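Local structure of MamA (Candidatus Magnetobacterium bavaricum, 3VTX) at residues T71-Y77 with L102-D108; Y110-L115 with A129-T133; K137-I141 with A167-E171. The protein is a tetratricopeptide-repeat protein, an all-helical array of antiparallel helix pairs of the kind that commonly serves as a scaffold for protein-protein contacts. One frame throughout, in Å; residues are numbered along the deposited sequence. Where two conformers were deposited one is given.

Interaction 1: T71-Y77 with L102-D108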
# COMPACT_ATOMS: atom_id res chain seq x y z
N THR A 71 -5.38 -15.95 -1.86
CA THR A 71 -4.00 -16.28 -2.19
C THR A 71 -3.16 -15.13 -2.77
O THR A 71 -2.01 -15.33 -3.08
CB THR A 71 -3.95 -17.41 -3.25
OG1 THR A 71 -4.40 -16.90 -4.50
CG2 THR A 71 -4.81 -18.68 -2.80
N SER A 72 -3.72 -13.91 -2.88
CA SER A 72 -3.05 -12.84 -3.58
C SER A 72 -2.53 -11.79 -2.53
O SER A 72 -3.36 -11.05 -1.87
CB SER A 72 -4.02 -12.10 -4.53
OG SER A 72 -3.52 -10.83 -4.97
N ALA A 73 -1.23 -11.73 -2.38
CA ALA A 73 -0.64 -10.77 -1.43
C ALA A 73 -1.04 -9.32 -1.82
O ALA A 73 -1.37 -8.48 -0.96
CB ALA A 73 0.88 -10.90 -1.32
N GLU A 74 -1.01 -9.06 -3.11
CA GLU A 74 -1.33 -7.71 -3.64
C GLU A 74 -2.75 -7.31 -3.29
O GLU A 74 -2.98 -6.18 -2.87
CB GLU A 74 -1.10 -7.64 -5.15
CG GLU A 74 -1.34 -6.25 -5.73
CD GLU A 74 -1.27 -6.10 -7.26
OE1 GLU A 74 -1.87 -6.91 -8.00
OE2 GLU A 74 -0.75 -5.03 -7.67
N ALA A 75 -3.70 -8.21 -3.50
CA ALA A 75 -5.07 -7.88 -3.15
C ALA A 75 -5.23 -7.48 -1.68
O ALA A 75 -5.92 -6.52 -1.37
CB ALA A 75 -6.01 -9.02 -3.51
N TYR A 76 -4.63 -8.26 -0.78
CA TYR A 76 -4.61 -7.95 0.62
C TYR A 76 -3.92 -6.61 0.91
O TYR A 76 -4.38 -5.87 1.80
CB TYR A 76 -4.06 -9.12 1.44
CG TYR A 76 -5.05 -10.24 1.67
CD1 TYR A 76 -6.16 -10.04 2.47
CD2 TYR A 76 -4.84 -11.52 1.12
CE1 TYR A 76 -7.06 -11.07 2.69
CE2 TYR A 76 -5.73 -12.55 1.36
CZ TYR A 76 -6.80 -12.34 2.14
OH TYR A 76 -7.70 -13.38 2.43
N TYR A 77 -2.81 -6.34 0.22
CA TYR A 77 -2.09 -5.11 0.41
C TYR A 77 -3.01 -3.95 0.04
O TYR A 77 -3.03 -2.93 0.72
CB TYR A 77 -0.80 -5.09 -0.44
CG TYR A 77 -0.14 -3.71 -0.48
CD1 TYR A 77 0.48 -3.14 0.67
CD2 TYR A 77 -0.19 -2.93 -1.64
CE1 TYR A 77 1.04 -1.91 0.59
CE2 TYR A 77 0.37 -1.63 -1.70
CZ TYR A 77 0.96 -1.16 -0.55
OH TYR A 77 1.52 0.10 -0.52
N LEU A 102 1.43 -14.00 3.17
CA LEU A 102 1.52 -14.51 1.83
C LEU A 102 2.79 -14.14 1.10
O LEU A 102 3.11 -14.78 0.13
CB LEU A 102 0.32 -14.12 0.96
CG LEU A 102 -1.04 -14.68 1.39
CD1 LEU A 102 -2.14 -13.88 0.74
CD2 LEU A 102 -1.20 -16.15 1.02
N ASN A 103 3.49 -13.07 1.51
CA ASN A 103 4.74 -12.68 0.87
C ASN A 103 5.56 -12.02 1.99
O ASN A 103 5.40 -10.82 2.31
CB ASN A 103 4.52 -11.75 -0.34
CG ASN A 103 5.88 -11.18 -0.95
OD1 ASN A 103 6.96 -11.48 -0.45
ND2 ASN A 103 5.75 -10.32 -1.99
N THR A 104 6.48 -12.77 2.54
CA THR A 104 7.19 -12.33 3.77
C THR A 104 8.30 -11.35 3.47
O THR A 104 8.91 -10.76 4.41
CB THR A 104 7.69 -13.52 4.61
OG1 THR A 104 8.59 -14.26 3.81
CG2 THR A 104 6.53 -14.40 5.12
N VAL A 105 8.55 -11.07 2.21
CA VAL A 105 9.43 -9.99 1.83
C VAL A 105 8.73 -8.75 1.14
O VAL A 105 9.34 -8.00 0.34
CB VAL A 105 10.65 -10.49 1.07
CG1 VAL A 105 11.47 -11.37 2.00
CG2 VAL A 105 10.27 -11.20 -0.23
N TYR A 106 7.45 -8.52 1.47
CA TYR A 106 6.65 -7.55 0.77
C TYR A 106 6.90 -6.20 1.46
O TYR A 106 6.16 -5.80 2.38
CB TYR A 106 5.17 -7.84 0.91
CG TYR A 106 4.22 -7.20 -0.10
CD1 TYR A 106 4.58 -6.11 -0.88
CD2 TYR A 106 2.94 -7.70 -0.21
CE1 TYR A 106 3.67 -5.53 -1.78
CE2 TYR A 106 2.04 -7.17 -1.14
CZ TYR A 106 2.41 -6.09 -1.90
OH TYR A 106 1.55 -5.60 -2.79
N ALA A 107 7.91 -5.49 0.99
CA ALA A 107 8.32 -4.26 1.72
C ALA A 107 7.24 -3.21 1.82
O ALA A 107 7.13 -2.56 2.84
CB ALA A 107 9.55 -3.66 1.01
N ASP A 108 6.45 -3.01 0.78
CA ASP A 108 5.38 -2.03 0.84
C ASP A 108 4.35 -2.31 1.92
O ASP A 108 3.84 -1.36 2.57
CB ASP A 108 4.69 -1.89 -0.50
CG ASP A 108 5.43 -0.89 -1.44
OD1 ASP A 108 5.49 0.37 -1.18
OD2 ASP A 108 5.86 -1.40 -2.48
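Tyr77 and Tyr106 both hold CG anti to the backbone N, with chi1 169° and -161°, and these torsions lead the two rings together. The Tyr106 ring reaches back to the first turn of helix 73-85. Tyr106 OH lies 3.4 Å from Tyr77 CB, at the root of the partner side chain. The two side chains cross at about a right angle. The ring centroids are 5.1 Å apart and the planes 42° apart. The rings meet obliquely. The Tyr106 ring also turns an edge to the main chain, where Tyr106 CE2 is 3.7 Å from Ala73 O in the plane of the ring. That oxygen already accepts from Tyr77 N within the helix.

The setting is the antiparallel helix pair of a tetratricopeptide repeat. Helix 73-85 begins beside the end of helix 89-102, and the chain then turns into helix 107-119. Ala73 sits in the bend, its CB 4.0 Å from Leu102 CB and 3.9 Å from Asn103 CB. Leu102 reaches further with CD1, which is 3.6 Å from Tyr76 CD2. The Tyr76 ring is buried and also packs on Arg98 and Ala99 of helix 89-102.

Both turns are shaped locally. Ser72 OG caps helix 73-85 by accepting from Ala75 N at 3.0 Å. Asn103 OD1 accepts from Val105 N in an Asx turn, and Tyr106 takes the N-cap position of the next helix. Glu74 sends its carboxylate away, to a salt bridge with Lys47. Further out along the Tyr77 ring, Tyr77 CE1 lies 3.5 Å from Asp108 O.

Interaction 2: Y110-L115 with A129-T133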
# COMPACT_ATOMS: atom_id res chain seq x y z
N TYR A 110 4.95 -4.11 4.74
CA TYR A 110 5.49 -3.92 6.06
C TYR A 110 5.50 -2.40 6.36
O TYR A 110 5.22 -2.00 7.50
CB TYR A 110 6.91 -4.38 6.20
CG TYR A 110 7.08 -5.88 6.36
CD1 TYR A 110 7.54 -6.62 5.30
CD2 TYR A 110 6.78 -6.51 7.54
CE1 TYR A 110 7.73 -8.01 5.45
CE2 TYR A 110 6.96 -7.93 7.69
CZ TYR A 110 7.42 -8.63 6.60
OH TYR A 110 7.68 -10.04 6.73
N TYR A 111 5.86 -1.58 5.37
CA TYR A 111 5.92 -0.11 5.58
C TYR A 111 4.53 0.44 5.92
O TYR A 111 4.36 1.10 6.95
CB TYR A 111 6.56 0.65 4.45
CG TYR A 111 6.84 2.09 4.77
CD1 TYR A 111 7.61 2.39 5.87
CD2 TYR A 111 6.26 3.10 4.08
CE1 TYR A 111 7.85 3.72 6.24
CE2 TYR A 111 6.47 4.45 4.46
CZ TYR A 111 7.27 4.71 5.53
OH TYR A 111 7.47 6.04 5.87
N LYS A 112 3.55 0.06 5.15
CA LYS A 112 2.17 0.48 5.43
C LYS A 112 1.70 0.01 6.80
O LYS A 112 1.02 0.77 7.56
CB LYS A 112 1.17 -0.01 4.34
CG LYS A 112 1.20 0.71 3.00
CD LYS A 112 0.55 2.11 2.91
CE LYS A 112 -0.07 2.33 1.49
NZ LYS A 112 -0.58 3.73 1.33
N LEU A 113 2.03 -1.24 7.19
CA LEU A 113 1.64 -1.80 8.47
C LEU A 113 2.26 -0.99 9.57
O LEU A 113 1.60 -0.65 10.55
CB LEU A 113 2.12 -3.30 8.57
CG LEU A 113 1.78 -3.90 9.91
CD1 LEU A 113 0.21 -4.08 10.15
CD2 LEU A 113 2.51 -5.31 9.94
N GLY A 114 3.50 -0.61 9.37
CA GLY A 114 4.17 0.25 10.33
C GLY A 114 3.50 1.64 10.48
O GLY A 114 3.29 2.13 11.62
N LEU A 115 3.09 2.20 9.34
CA LEU A 115 2.39 3.48 9.33
C LEU A 115 1.09 3.34 10.11
O LEU A 115 0.73 4.24 10.93
CB LEU A 115 2.10 3.97 7.93
CG LEU A 115 3.36 4.39 7.14
CD1 LEU A 115 2.88 4.80 5.72
CD2 LEU A 115 4.21 5.56 7.79
N ALA A 129 7.99 -3.30 12.17
CA ALA A 129 7.60 -3.35 10.74
C ALA A 129 8.54 -2.48 9.91
O ALA A 129 8.97 -2.81 8.79
CB ALA A 129 6.13 -2.81 10.57
N TYR A 130 8.90 -1.30 10.43
CA TYR A 130 9.85 -0.48 9.68
C TYR A 130 11.28 -1.11 9.54
O TYR A 130 11.95 -0.89 8.51
CB TYR A 130 10.03 0.91 10.31
CG TYR A 130 8.78 1.75 10.45
CD1 TYR A 130 7.86 1.84 9.44
CD2 TYR A 130 8.57 2.55 11.61
CE1 TYR A 130 6.74 2.70 9.54
CE2 TYR A 130 7.43 3.40 11.74
CZ TYR A 130 6.51 3.41 10.72
OH TYR A 130 5.48 4.33 10.76
N GLU A 131 11.72 -1.76 10.61
CA GLU A 131 13.00 -2.46 10.63
C GLU A 131 12.97 -3.53 9.54
O GLU A 131 13.95 -3.67 8.77
CB GLU A 131 13.24 -3.06 12.01
CG GLU A 131 13.71 -1.99 12.99
CD GLU A 131 13.95 -2.48 14.37
OE1 GLU A 131 13.39 -3.54 14.75
OE2 GLU A 131 14.71 -1.80 15.11
N LYS A 132 11.84 -4.21 9.42
CA LYS A 132 11.71 -5.26 8.39
C LYS A 132 11.76 -4.61 7.06
O LYS A 132 12.38 -5.15 6.17
CB LYS A 132 10.42 -6.05 8.54
CG LYS A 132 10.31 -7.28 7.73
CD LYS A 132 11.24 -8.41 8.21
CE LYS A 132 11.13 -9.61 7.21
NZ LYS A 132 12.27 -10.59 7.37
N THR A 133 11.10 -3.43 6.88
CA THR A 133 11.13 -2.68 5.65
C THR A 133 12.55 -2.36 5.23
O THR A 133 12.91 -2.53 4.08
CB THR A 133 10.31 -1.35 5.70
OG1 THR A 133 8.93 -1.66 6.07
CG2 THR A 133 10.36 -0.57 4.41
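Ala129 presses its CB against the backbone of the helix opposite, 3.3 Å from Tyr110 O. The methyl lies beside the helix bond that Gly114 N gives to that oxygen. Gly114 has no side chain, and its CA comes within 5.0 Å of Ala129 CA.

Tyr130 follows. Its CG is anti to the carbonyl carbon, which lays the ring along the Gly114 backbone. Tyr130 CE1 is 3.5 Å from Gly114 C. The ring also meets Tyr111 obliquely. The centroids of the Tyr111 and Tyr130 rings are 5.5 Å apart and the planes 47° apart, with the CD1-CE1 sides of both rings nearest each other. Tyr130 also packs on Ser146 and Ile147 of helix 141-153. Tyr111 OH is hydrogen-bonded to Ser146 and Arg142 of the same helix.

Helices 107-119 and 123-136 form the antiparallel pair of one tetratricopeptide repeat. The axes of the two segments pass at 7.9 Å, with 156° between their directions. The small residues Ala129 and Gly114 lie where the backbones are nearest, and aromatic side chains fill the flanks.

With CG anti to the backbone N, Lys132 sets CG over the centre of one face of the Tyr110 ring, 3.3 Å from the centroid and 9° off the normal. This is a close CH-pi contact. The bend at chi2 then turns Lys132 CE towards Tyr110 OH, a hydroxyl that is hydrogen-bonded to Thr104 O.

Thr133 turns OG1 back along its own helix to donate to Ala129 O at 3.0 Å. Thr133 N reaches the same oxygen from the opposite face of the carbonyl plane. Thr133 OG1 also lies 3.4 Å from Tyr110 CB, and it approaches the Tyr111 ring at an edge.

Interaction 3: K137-I141 with A167-E171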
# COMPACT_ATOMS: atom_id res chain seq x y z
N LYS A 137 14.68 -3.23 1.92
CA LYS A 137 15.05 -2.09 1.11
C LYS A 137 15.86 -1.09 1.96
O LYS A 137 15.33 -0.07 2.47
CB LYS A 137 13.83 -1.35 0.60
CG LYS A 137 12.94 -2.24 -0.26
CD LYS A 137 13.50 -2.36 -1.66
CE LYS A 137 12.42 -2.98 -2.65
NZ LYS A 137 12.75 -2.60 -4.07
N PRO A 138 17.14 -1.39 2.19
CA PRO A 138 17.93 -0.48 3.04
C PRO A 138 18.13 0.91 2.49
O PRO A 138 18.52 1.85 3.23
CB PRO A 138 19.26 -1.25 3.23
CG PRO A 138 19.31 -2.20 2.12
CD PRO A 138 17.93 -2.52 1.68
N GLY A 139 17.87 1.13 1.21
CA GLY A 139 17.93 2.46 0.63
C GLY A 139 16.68 3.36 0.78
O GLY A 139 16.66 4.48 0.34
N PHE A 140 15.63 2.80 1.36
CA PHE A 140 14.38 3.55 1.53
C PHE A 140 14.48 4.55 2.72
O PHE A 140 14.28 4.16 3.87
CB PHE A 140 13.20 2.60 1.75
CG PHE A 140 11.86 3.33 1.83
CD1 PHE A 140 11.56 4.37 1.01
CD2 PHE A 140 10.91 2.89 2.72
CE1 PHE A 140 10.32 5.01 1.08
CE2 PHE A 140 9.69 3.57 2.81
CZ PHE A 140 9.39 4.56 2.00
N ILE A 141 14.72 5.78 2.37
CA ILE A 141 15.07 6.84 3.35
C ILE A 141 13.91 7.08 4.35
O ILE A 141 14.15 7.22 5.56
CB ILE A 141 15.46 8.14 2.62
CG1 ILE A 141 16.83 7.94 1.87
CG2 ILE A 141 15.72 9.35 3.62
CD1 ILE A 141 16.89 8.76 0.73
N ALA A 167 18.84 8.77 8.33
CA ALA A 167 18.21 9.14 7.09
C ALA A 167 19.05 10.16 6.32
O ALA A 167 19.16 10.08 5.14
CB ALA A 167 16.75 9.75 7.35
N LEU A 168 19.57 11.15 7.00
CA LEU A 168 20.38 12.16 6.34
C LEU A 168 21.66 11.50 5.80
O LEU A 168 22.14 11.82 4.72
CB LEU A 168 20.74 13.24 7.28
CG LEU A 168 19.68 14.31 7.49
CD1 LEU A 168 19.90 15.07 8.86
CD2 LEU A 168 19.75 15.35 6.33
N GLU A 169 22.21 10.57 6.59
CA GLU A 169 23.54 10.00 6.22
C GLU A 169 23.43 9.26 4.92
O GLU A 169 24.39 9.21 4.09
CB GLU A 169 24.04 9.07 7.33
CG GLU A 169 25.47 8.40 7.00
CD GLU A 169 25.41 7.21 6.03
OE1 GLU A 169 24.36 6.57 5.87
OE2 GLU A 169 26.46 6.88 5.39
N LYS A 170 22.25 8.71 4.62
CA LYS A 170 22.05 7.93 3.36
C LYS A 170 22.28 8.75 2.06
O LYS A 170 22.54 8.17 0.99
CB LYS A 170 20.63 7.39 3.16
CG LYS A 170 20.20 6.31 4.15
CD LYS A 170 21.07 5.16 4.16
CE LYS A 170 20.82 4.19 3.12
NZ LYS A 170 21.32 2.90 3.80
N GLU A 171 22.08 10.04 2.13
CA GLU A 171 22.29 10.88 0.99
C GLU A 171 23.42 11.94 1.14
O GLU A 171 23.50 12.85 0.31
CB GLU A 171 20.96 11.60 0.63
CG GLU A 171 19.79 10.64 0.31
CD GLU A 171 18.50 11.42 0.05
OE1 GLU A 171 17.94 12.08 0.97
OE2 GLU A 171 18.03 11.37 -1.10
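Ile141 and Lys170 meet where an antiparallel helix pair of the tetratricopeptide-repeat fold closes. The loop after helix 123-136 here lies beside the end of helix 157-169. Ile141 directs its two branches differently. Ile141 CG2 is anti to the backbone N and faces the helix end, 3.9 Å from Ala167 CB. Ile141 CG2 is also 3.8 Å from Ala167 O. The other branch, Ile141 CG1, passes Lys170 CB at 4.1 Å. The Ile141 and Lys170 side chains run past one another in opposing senses. A very short approach of Ile141 CD1 to the Glu171 carboxylate is doubtful.

Lys170 does not extend straight into solvent. Bends at chi2 (-57°) and chi3 (-82°) carry the Lys170 amine to the turn of Lys137 to Phe140. This is a type I beta turn, closed by Phe140 N to Lys137 O. On the way, Lys170 CE passes Gly139 CA at 4.2 Å. Pro138 O is also hydrogen-bonded to the hydroxyl of Tyr144, and two groups therefore grip this oxygen. Lys170 NZ donates to Pro138 O at 3.0 Å, from a position 49° out of the carbonyl plane.

How the interactions relate
Interaction 2 is the buried contact, whereas interactions 1 and 3 lie at the surface. Interactions 1 and 2 share helix 107-119 and touch through the probable Thr104 O to Tyr110 OH bond. Interaction 2 packs two antiparallel helices side by side. The other two join the start of one helix region to the end of another, near turns. Their chemistry differs accordingly. Interaction 1 is largely aromatic and apolar across its segments, interaction 2 adds close backbone approach and a CH-pi contact, and interaction 3 combines isoleucine packing with a lysine bond to a turn carbonyl. Phe140 of 137-141 packs on Tyr111 and Thr133, linking interactions 2 and 3.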